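Local coordinates for protein N-formylglutamate amidohydrolase (Ralstonia eutropha, PDB 2Q7S) that binds a zinc ion and, as a member of the N-formylglutamate amidohydrolase family, probably acts as a hydrolase, at residues A269-Q272 with R273-L277; G196-D199 with G200-E204; R130-V134 with A135-R139. All coordinates share one frame; numbering follows the deposited sequence. Where two conformers were deposited one is given.

Contact 1. Residues A269-Q272 with R273-L277; sequences ATLQ and RDLTL
Arg273 curls back over Thr270, one turn earlier in the same helix. Its NH2 reaches to 3.4 Å from Thr270 CG2, and Thr270 CA sits 4.0 Å above the guanidinium plane, over its centre, so the flat group lies against the helix wall with one face turned to it. Bends at chi2 (-99°) and chi3 produce this return, the former well away from a staggered value. They also carry Arg273 NE to 3.3 Å from Asp274 OD1, a salt bridge between adjacent residues that would limit rotation of the guanidinium. On the inward face, Leu271 CG and Leu275 CD1 approach to 4.2 Å, the two side chains slanting past each other.

All this rides on an early part of helix 267-289, whose i to i+4 bonds link the two segments: Asp274 N donates to Thr270 O at 2.9 Å, and Leu275 N to Leu271 O at 2.8 Å. Gln272 O receives Thr276 N at 2.9 Å and also has Thr276 OG1 close by, although the acceptor of that hydroxyl proton is not settled.

Further out, the two leucines pack on Leu61 of helix 58-61, on Ile251 and on Phe193, fastening the helix to the strands of the main sheet. Asp274 OD2 is hydrogen-bonded to Tyr220 OH, which holds the carboxylate from its other oxygen. The extended Gln272 side chain, CG anti to the backbone N (chi1 -172°), projects from the helix so that NE2 hydrogen-bonds Ala60 O.

Contact 2. Residues G196-D199 with G200-E204; sequences GDRD and GTTCE
The loop from strand 193-196 of the main sheet to helix 205-217 opens with a tight left-handed turn, with Arg198, Asp199 and Gly200 all at positive phi. Asp197 closes it from within. Its carbonyl oxygen accepts from Thr201 N at 2.9 Å, nearly in line with the C=O bond, and from Thr202 N at 3.2 Å, a more bent bond whose donor is tilted 33° from the carbonyl plane. The side chain adds a third bond: OD1 takes Gly200 N at 2.7 Å, from well above the carboxylate plane (60° out of it). With CG between the backbone N and the carbonyl carbon (chi1 65°), the carboxylate folds over the turn and its OD2 also lies close to Gly200 CA. Asn225 ND2 is a second donor to OD1. A water modelled between Asp197 OD2 and Cys203 O sits so close to both that this bridge is doubtful.

On the outer side, Thr201 OG1 donates to Arg198 O at 2.6 Å, tying the start of the left-handed stretch to the residue that follows it. Thr202 turns its two branches to different neighbours. CG2 packs against Arg198 CG at 3.5 Å, the side chains crossing at a slant, while OG1 sits 3.1 Å from Asp197 CA and is hydrogen-bonded to Ser246 O of strand 244-252. The polar ends of Arg198 and Asp199 reach away to Gly230 O and Lys229 NZ respectively.

Asp197 thus takes two N-H groups on its carbonyl and one on its carboxylate, which Asn225 ND2 also meets; for a buried carboxylate these donors would be expected to favour the ionised form.

Contact 3. Residues R130-V134 with A135-R139; sequences RKLTV and AEVQR
Glu136 OE1 is gripped by two donors from the preceding segment. Arg130 NH1 meets it at 3.0 Å on the syn lone pair, while Thr133 N lies 3.1 Å away and comes from above the carboxylate plane, 41° out of it. The other oxygen, OE2, takes Arg130 NH2 at 2.9 Å, again on its syn side, so the salt bridge is an end-on, two-pronged one. The guanidinium and carboxylate planes are only 16° apart, and the carboxylate stands at the edge of the guanidinium. Arg130 arrives with its chain extended from CG to NE, from the direction opposite to that of Glu136.

Thr133 is the N-cap of helix 134-163, and with Glu136 it forms a capping box. Thr133 OG1 accepts from Glu136 N at 3.0 Å, while the glutamate side chain returns the bond to Thr133 N. To reach back, Glu136 takes an unusual chi1 of 137°, away from any staggered position, and its CB lies 3.1 Å from Thr133 OG1, a tight approach.

Next to the box, Leu132 CB lies 3.9 Å from Val137 CG2, the side chains crossing at about a right angle; Leu132 CB also touches the Glu136 carboxylate, the two side chains slanting across each other. Val134 CG1 packs on Gln138 NE2 at 3.6 Å, and Val134, Val137 and Gln138 all touch Trp100. Strand 132-133, paired in parallel with 96-97, leads directly into the helix here.

One carboxylate therefore completes the capping box through Thr133 N and probably balances the charge of Arg130. The two arginine N-H groups and the threonine N-H fix its rotation, and their combined pull would be expected to keep Glu136 ionised.

In the fold
The three local contacts are in series along the chain, contact 3 first and contact 1 last, and none touches another. Contacts 1 and 2 are nearest neighbours, about 13 Å apart at their closest atoms, and share strand 193-196: contact 2 leaves its end, while the leucines of contact 1 pack on Phe193. Both lie at some distance from the zinc site formed by His32, Asp55 and His172; the metal is about 13 Å from the Leu275 side chain and about 14 Å from that of Arg198. Contact 3 lies away from this site, on the opposite side of the chain's centre from contact 1, with their centres 40 Å apart.

Contact 1. Residues A269-Q272 with R273-L277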
ATOM      1  N   ALA A 269      10.871  15.040   7.156  1.00 17.30           N
ATOM      2  CA  ALA A 269      12.254  15.069   6.686  1.00 17.24           C
ATOM      3  C   ALA A 269      13.120  13.985   7.304  1.00 15.42           C
ATOM      4  O   ALA A 269      13.833  13.265   6.603  1.00 12.83           O
ATOM      5  CB  ALA A 269      12.885  16.437   6.974  1.00 17.11           C
ATOM      6  N   THR A 270      13.064  13.898   8.620  1.00 14.74           N
ATOM      7  CA  THR A 270      13.815  12.890   9.387  1.00 16.84           C
ATOM      8  C   THR A 270      13.343  11.478   9.081  1.00 14.95           C
ATOM      9  O   THR A 270      14.168  10.558   8.935  1.00 13.07           O
ATOM     10  CB  THR A 270      13.818  13.202  10.942  1.00 16.60           C
ATOM     11  OG1 THR A 270      12.482  13.222  11.439  1.00 23.26           O
ATOM     12  CG2 THR A 270      14.415  14.533  11.193  1.00 19.12           C
ATOM     13  N   LEU A 271      12.028  11.272   8.884  1.00 16.12           N
ATOM     14  CA  LEU A 271      11.567   9.937   8.525  1.00 13.63           C
ATOM     15  C   LEU A 271      12.003   9.517   7.127  1.00 16.32           C
ATOM     16  O   LEU A 271      12.481   8.375   6.915  1.00 13.94           O
ATOM     17  CB  LEU A 271      10.044   9.830   8.646  1.00 16.33           C
ATOM     18  CG  LEU A 271       9.491   8.444   8.383  1.00 14.65           C
ATOM     19  CD1 LEU A 271       9.984   7.462   9.450  1.00 17.25           C
ATOM     20  CD2 LEU A 271       7.971   8.529   8.299  1.00 11.41           C
ATOM     21  N   GLN A 272      11.878  10.444   6.173  1.00 16.64           N
ATOM     22  CA  GLN A 272      12.303  10.208   4.791  1.00 15.85           C
ATOM     23  C   GLN A 272      13.799   9.861   4.770  1.00 16.73           C
ATOM     24  O   GLN A 272      14.221   8.964   4.069  1.00 17.56           O
ATOM     25  CB  GLN A 272      12.080  11.475   3.957  1.00 13.50           C
ATOM     26  CG  GLN A 272      12.305  11.313   2.450  1.00 16.41           C
ATOM     27  CD  GLN A 272      12.040  12.606   1.684  1.00 16.63           C
ATOM     28  OE1 GLN A 272      12.626  13.645   1.977  1.00 15.99           O
ATOM     29  NE2 GLN A 272      11.128  12.549   0.716  1.00 14.99           N
ATOM     30  N   ARG A 273      14.583  10.596   5.532  1.00 16.38           N
ATOM     31  CA  ARG A 273      16.033  10.333   5.649  1.00 18.72           C
ATOM     32  C   ARG A 273      16.281   8.923   6.200  1.00 17.27           C
ATOM     33  O   ARG A 273      16.970   8.119   5.602  1.00 18.09           O
ATOM     34  CB  ARG A 273      16.682  11.403   6.525  1.00 17.06           C
ATOM     35  CG  ARG A 273      18.156  11.119   6.865  1.00 23.57           C
ATOM     36  CD  ARG A 273      18.334  10.503   8.285  1.00 37.90           C
ATOM     37  NE  ARG A 273      17.999  11.327   9.480  1.00 43.04           N
ATOM     38  CZ  ARG A 273      17.855  12.665   9.573  1.00 49.02           C
ATOM     39  NH1 ARG A 273      18.002  13.505   8.538  1.00 50.42           N
ATOM     40  NH2 ARG A 273      17.550  13.196  10.760  1.00 37.32           N
ATOM     41  N   ASP A 274      15.641   8.599   7.310  1.00 18.92           N
ATOM     42  CA  ASP A 274      15.714   7.241   7.865  1.00 18.18           C
ATOM     43  C   ASP A 274      15.310   6.143   6.874  1.00 15.35           C
ATOM     44  O   ASP A 274      15.959   5.090   6.799  1.00 13.55           O
ATOM     45  CB  ASP A 274      14.895   7.135   9.147  1.00 13.60           C
ATOM     46  CG  ASP A 274      15.502   7.911  10.281  1.00 21.66           C
ATOM     47  OD1 ASP A 274      16.641   8.430  10.142  1.00 15.01           O
ATOM     48  OD2 ASP A 274      14.830   8.017  11.314  1.00 14.46           O
ATOM     49  N   LEU A 275      14.252   6.379   6.102  1.00 17.87           N
ATOM     50  CA  LEU A 275      13.832   5.409   5.089  1.00 15.19           C
ATOM     51  C   LEU A 275      14.760   5.312   3.890  1.00 13.40           C
ATOM     52  O   LEU A 275      14.856   4.270   3.293  1.00 15.96           O
ATOM     53  CB  LEU A 275      12.396   5.673   4.610  1.00 15.48           C
ATOM     54  CG  LEU A 275      11.277   5.483   5.604  1.00 15.66           C
ATOM     55  CD1 LEU A 275       9.900   5.945   5.049  1.00 12.15           C
ATOM     56  CD2 LEU A 275      11.260   4.008   6.041  1.00 20.16           C
ATOM     57  N   THR A 276      15.427   6.417   3.505  1.00 15.46           N
ATOM     58  CA  THR A 276      16.480   6.364   2.518  1.00 12.84           C
ATOM     59  C   THR A 276      17.628   5.464   2.949  1.00 12.96           C
ATOM     60  O   THR A 276      18.115   4.635   2.187  1.00 12.06           O
ATOM     61  CB  THR A 276      16.992   7.765   2.182  1.00 13.22           C
ATOM     62  OG1 THR A 276      15.953   8.466   1.491  1.00 15.74           O
ATOM     63  CG2 THR A 276      18.162   7.678   1.311  1.00 14.23           C
ATOM     64  N   LEU A 277      18.103   5.676   4.170  1.00 13.86           N
ATOM     65  CA  LEU A 277      19.138   4.832   4.750  0.50 12.73           C
ATOM     66  C   LEU A 277      18.667   3.379   4.909  1.00 11.50           C
ATOM     67  O   LEU A 277      19.453   2.456   4.674  1.00 15.82           O
ATOM     68  CB  LEU A 277      19.628   5.401   6.088  0.50 13.43           C
ATOM     69  CG  LEU A 277      20.681   6.525   6.157  0.50 13.25           C
ATOM     70  CD1 LEU A 277      22.110   6.028   6.023  0.50  7.84           C
ATOM     71  CD2 LEU A 277      20.436   7.620   5.165  0.50 15.26           C
TER

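Contact 2. Residues G196-D199 with G200-E204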
ATOM      1  N   GLY A 196       3.592  -6.584   7.885  1.00 16.35           N
ATOM      2  CA  GLY A 196       2.689  -7.694   7.638  1.00 17.48           C
ATOM      3  C   GLY A 196       3.267  -8.635   6.595  1.00 17.39           C
ATOM      4  O   GLY A 196       3.598  -8.230   5.488  1.00 15.21           O
ATOM      5  N   ASP A 197       3.371  -9.909   6.976  1.00 17.24           N
ATOM      6  CA  ASP A 197       3.844 -10.950   6.089  1.00 16.99           C
ATOM      7  C   ASP A 197       3.006 -12.232   6.298  1.00 18.58           C
ATOM      8  O   ASP A 197       3.497 -13.352   6.104  1.00 17.14           O
ATOM      9  CB  ASP A 197       5.340 -11.145   6.333  1.00 19.36           C
ATOM     10  CG  ASP A 197       5.664 -11.686   7.786  1.00 20.17           C
ATOM     11  OD1 ASP A 197       4.745 -11.938   8.611  1.00 20.12           O
ATOM     12  OD2 ASP A 197       6.854 -11.931   8.076  1.00 28.15           O
ATOM     13  N   ARG A 198       1.738 -12.041   6.689  1.00 17.41           N
ATOM     14  CA  ARG A 198       0.741 -13.120   6.869  1.00 18.96           C
ATOM     15  C   ARG A 198       1.321 -14.149   7.815  1.00 17.27           C
ATOM     16  O   ARG A 198       1.518 -15.287   7.449  1.00 19.20           O
ATOM     17  CB  ARG A 198       0.325 -13.748   5.505  1.00 21.13           C
ATOM     18  CG  ARG A 198      -0.078 -12.704   4.460  1.00 27.72           C
ATOM     19  CD  ARG A 198      -1.480 -12.235   4.617  1.00 29.96           C
ATOM     20  NE  ARG A 198      -2.372 -13.310   4.239  1.00 31.85           N
ATOM     21  CZ  ARG A 198      -3.595 -13.174   3.757  1.00 28.85           C
ATOM     22  NH1 ARG A 198      -4.170 -11.985   3.591  1.00 24.50           N
ATOM     23  NH2 ARG A 198      -4.258 -14.273   3.444  1.00 36.50           N
ATOM     24  N   ASP A 199       1.647 -13.674   9.018  1.00 17.21           N
ATOM     25  CA  ASP A 199       2.311 -14.432  10.093  1.00 19.43           C
ATOM     26  C   ASP A 199       3.536 -15.234   9.673  1.00 19.13           C
ATOM     27  O   ASP A 199       3.673 -16.411  10.007  1.00 16.97           O
ATOM     28  CB  ASP A 199       1.306 -15.332  10.790  1.00 17.61           C
ATOM     29  CG  ASP A 199       0.154 -14.557  11.408  1.00 24.35           C
ATOM     30  OD1 ASP A 199       0.419 -13.537  12.103  1.00 27.59           O
ATOM     31  OD2 ASP A 199      -1.016 -15.008  11.228  1.00 27.52           O
ATOM     32  N   GLY A 200       4.437 -14.572   8.959  1.00 16.45           N
ATOM     33  CA  GLY A 200       5.708 -15.160   8.633  1.00 18.48           C
ATOM     34  C   GLY A 200       5.742 -16.059   7.417  1.00 18.45           C
ATOM     35  O   GLY A 200       6.630 -16.901   7.335  1.00 20.61           O
ATOM     36  N   THR A 201       4.809 -15.889   6.476  1.00 18.89           N
ATOM     37  CA  THR A 201       4.694 -16.799   5.307  1.00 19.01           C
ATOM     38  C   THR A 201       4.994 -16.191   3.923  1.00 19.11           C
ATOM     39  O   THR A 201       5.212 -16.919   2.959  1.00 21.08           O
ATOM     40  CB  THR A 201       3.290 -17.473   5.242  1.00 20.96           C
ATOM     41  OG1 THR A 201       2.289 -16.472   5.212  1.00 18.68           O
ATOM     42  CG2 THR A 201       3.025 -18.408   6.483  1.00  9.94           C
ATOM     43  N   THR A 202       5.007 -14.881   3.794  1.00 18.45           N
ATOM     44  CA  THR A 202       5.110 -14.263   2.457  1.00 17.50           C
ATOM     45  C   THR A 202       6.453 -13.653   2.132  1.00 18.45           C
ATOM     46  O   THR A 202       6.713 -13.279   0.975  1.00 18.18           O
ATOM     47  CB  THR A 202       4.112 -13.129   2.326  1.00 18.18           C
ATOM     48  OG1 THR A 202       4.448 -12.118   3.293  1.00 16.29           O
ATOM     49  CG2 THR A 202       2.676 -13.655   2.523  1.00 13.00           C
ATOM     50  N   CYS A 203       7.280 -13.497   3.159  1.00 19.39           N
ATOM     51  CA  CYS A 203       8.635 -12.988   3.020  1.00 17.67           C
ATOM     52  C   CYS A 203       9.634 -13.917   3.751  1.00 20.71           C
ATOM     53  O   CYS A 203       9.393 -14.414   4.862  1.00 19.00           O
ATOM     54  CB  CYS A 203       8.718 -11.612   3.622  1.00 16.54           C
ATOM     55  SG  CYS A 203      10.153 -10.682   3.149  1.00 18.49           S
ATOM     56  N   GLU A 204      10.773 -14.136   3.116  1.00 23.27           N
ATOM     57  CA  GLU A 204      11.830 -14.847   3.750  1.00 23.17           C
ATOM     58  C   GLU A 204      12.266 -14.048   4.990  1.00 21.37           C
ATOM     59  O   GLU A 204      12.301 -12.805   4.991  1.00 18.78           O
ATOM     60  CB  GLU A 204      12.957 -15.099   2.761  1.00 25.46           C
ATOM     61  CG  GLU A 204      13.490 -13.866   2.104  1.00 24.48           C
ATOM     62  CD  GLU A 204      14.681 -13.296   2.767  1.00 28.05           C
ATOM     63  OE1 GLU A 204      15.302 -13.992   3.570  1.00 31.18           O
ATOM     64  OE2 GLU A 204      15.010 -12.128   2.472  1.00 38.46           O
TER
HETATM   65  O   HOH W   1       7.801 -13.592   6.520  1.00 42.73           O

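Contact 3. Residues R130-V134 with A135-R139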
ATOM      1  N   ARG A 130     -26.789   6.872  -2.997  1.00 28.84           N
ATOM      2  CA  ARG A 130     -27.283   5.972  -4.011  1.00 29.93           C
ATOM      3  C   ARG A 130     -26.342   4.764  -4.116  1.00 27.44           C
ATOM      4  O   ARG A 130     -25.210   4.782  -3.601  1.00 28.14           O
ATOM      5  CB  ARG A 130     -27.306   6.695  -5.358  1.00 29.52           C
ATOM      6  CG  ARG A 130     -25.897   6.915  -5.842  1.00 35.94           C
ATOM      7  CD  ARG A 130     -25.741   7.792  -7.052  1.00 37.33           C
ATOM      8  NE  ARG A 130     -24.300   7.980  -7.226  1.00 43.52           N
ATOM      9  CZ  ARG A 130     -23.501   7.087  -7.807  1.00 47.15           C
ATOM     10  NH1 ARG A 130     -24.011   5.959  -8.307  1.00 44.00           N
ATOM     11  NH2 ARG A 130     -22.188   7.326  -7.908  1.00 43.89           N
ATOM     12  N   LYS A 131     -26.825   3.737  -4.805  1.00 24.81           N
ATOM     13  CA  LYS A 131     -26.034   2.560  -5.141  1.00 24.39           C
ATOM     14  C   LYS A 131     -25.305   2.785  -6.453  1.00 23.28           C
ATOM     15  O   LYS A 131     -25.856   3.361  -7.387  1.00 22.71           O
ATOM     16  CB  LYS A 131     -26.935   1.330  -5.241  1.00 24.43           C
ATOM     17  CG  LYS A 131     -27.461   0.883  -3.897  1.00 26.99           C
ATOM     18  CD  LYS A 131     -28.395  -0.268  -4.012  1.00 27.64           C
ATOM     19  CE  LYS A 131     -28.647  -0.913  -2.639  1.00 34.61           C
ATOM     20  NZ  LYS A 131     -28.773  -2.408  -2.791  1.00 39.81           N
ATOM     21  N   LEU A 132     -24.062   2.319  -6.533  1.00 20.89           N
ATOM     22  CA  LEU A 132     -23.258   2.493  -7.738  1.00 19.14           C
ATOM     23  C   LEU A 132     -23.719   1.494  -8.773  1.00 16.26           C
ATOM     24  O   LEU A 132     -24.214   0.415  -8.448  1.00 16.99           O
ATOM     25  CB  LEU A 132     -21.752   2.366  -7.448  1.00 20.20           C
ATOM     26  CG  LEU A 132     -21.248   3.054  -6.168  1.00 19.56           C
ATOM     27  CD1 LEU A 132     -19.746   3.074  -6.166  1.00 19.57           C
ATOM     28  CD2 LEU A 132     -21.773   4.451  -6.024  1.00 28.57           C
ATOM     29  N   THR A 133     -23.640   1.867 -10.034  1.00 14.53           N
ATOM     30  CA  THR A 133     -24.067   0.935 -11.069  1.00 15.23           C
ATOM     31  C   THR A 133     -22.954  -0.098 -11.272  1.00 15.79           C
ATOM     32  O   THR A 133     -21.777   0.150 -10.929  1.00 17.85           O
ATOM     33  CB  THR A 133     -24.436   1.624 -12.397  1.00 14.24           C
ATOM     34  OG1 THR A 133     -23.262   2.187 -12.969  1.00 12.78           O
ATOM     35  CG2 THR A 133     -25.513   2.713 -12.187  1.00 15.68           C
ATOM     36  N   VAL A 134     -23.314  -1.254 -11.814  1.00 15.12           N
ATOM     37  CA  VAL A 134     -22.305  -2.238 -12.225  1.00 14.38           C
ATOM     38  C   VAL A 134     -21.313  -1.585 -13.212  1.00 13.86           C
ATOM     39  O   VAL A 134     -20.092  -1.624 -13.012  1.00 13.02           O
ATOM     40  CB  VAL A 134     -22.968  -3.502 -12.773  1.00 16.21           C
ATOM     41  CG1 VAL A 134     -21.953  -4.425 -13.526  1.00 13.24           C
ATOM     42  CG2 VAL A 134     -23.600  -4.259 -11.646  1.00 13.84           C
ATOM     43  N   ALA A 135     -21.862  -0.925 -14.236  1.00 14.16           N
ATOM     44  CA  ALA A 135     -21.092  -0.245 -15.280  1.00 12.45           C
ATOM     45  C   ALA A 135     -20.084   0.737 -14.723  1.00 12.25           C
ATOM     46  O   ALA A 135     -18.950   0.788 -15.175  1.00 13.40           O
ATOM     47  CB  ALA A 135     -22.084   0.449 -16.314  1.00 12.02           C
ATOM     48  N   GLU A 136     -20.487   1.516 -13.714  1.00 14.67           N
ATOM     49  CA  GLU A 136     -19.655   2.534 -13.132  1.00 14.31           C
ATOM     50  C   GLU A 136     -18.434   1.936 -12.412  1.00 13.54           C
ATOM     51  O   GLU A 136     -17.293   2.411 -12.544  1.00  9.34           O
ATOM     52  CB  GLU A 136     -20.535   3.421 -12.236  1.00 15.28           C
ATOM     53  CG  GLU A 136     -20.003   3.813 -10.927  1.00 23.64           C
ATOM     54  CD  GLU A 136     -20.953   4.759 -10.182  1.00 24.61           C
ATOM     55  OE1 GLU A 136     -22.205   4.632 -10.342  1.00 32.91           O
ATOM     56  OE2 GLU A 136     -20.412   5.615  -9.440  1.00 36.36           O
ATOM     57  N   VAL A 137     -18.662   0.851 -11.685  1.00 11.54           N
ATOM     58  CA  VAL A 137     -17.614   0.200 -10.993  1.00 11.28           C
ATOM     59  C   VAL A 137     -16.702  -0.501 -12.012  1.00 11.86           C
ATOM     60  O   VAL A 137     -15.490  -0.424 -11.923  1.00 12.33           O
ATOM     61  CB  VAL A 137     -18.225  -0.769  -9.936  1.00 11.99           C
ATOM     62  CG1 VAL A 137     -17.164  -1.724  -9.338  1.00  9.81           C
ATOM     63  CG2 VAL A 137     -18.906   0.083  -8.845  1.00 11.47           C
ATOM     64  N   GLN A 138     -17.285  -1.108 -13.037  1.00 11.23           N
ATOM     65  CA  GLN A 138     -16.471  -1.728 -14.052  1.00 10.96           C
ATOM     66  C   GLN A 138     -15.509  -0.704 -14.660  1.00 12.54           C
ATOM     67  O   GLN A 138     -14.361  -1.016 -14.876  1.00 11.07           O
ATOM     68  CB  GLN A 138     -17.346  -2.382 -15.110  1.00  9.13           C
ATOM     69  CG  GLN A 138     -17.969  -3.725 -14.643  1.00 13.31           C
ATOM     70  CD  GLN A 138     -18.993  -4.238 -15.606  1.00 12.06           C
ATOM     71  OE1 GLN A 138     -19.576  -3.456 -16.353  1.00 12.69           O
ATOM     72  NE2 GLN A 138     -19.226  -5.570 -15.613  1.00  9.13           N
ATOM     73  N   ARG A 139     -15.973   0.524 -14.914  1.00 13.34           N
ATOM     74  CA  ARG A 139     -15.146   1.551 -15.534  1.00 14.35           C
ATOM     75  C   ARG A 139     -14.028   2.018 -14.631  1.00 14.93           C
ATOM     76  O   ARG A 139     -12.869   2.194 -15.080  1.00 16.56           O
ATOM     77  CB  ARG A 139     -16.020   2.698 -16.055  1.00 13.12           C
ATOM     78  CG  ARG A 139     -16.805   2.285 -17.286  1.00 18.32           C
ATOM     79  CD  ARG A 139     -17.400   3.482 -18.007  1.00 21.02           C
ATOM     80  NE  ARG A 139     -18.488   4.075 -17.247  1.00 21.01           N
ATOM     81  CZ  ARG A 139     -19.772   3.759 -17.379  1.00 22.35           C
ATOM     82  NH1 ARG A 139     -20.155   2.847 -18.265  1.00 22.11           N
ATOM     83  NH2 ARG A 139     -20.669   4.368 -16.615  1.00 21.99           N
TER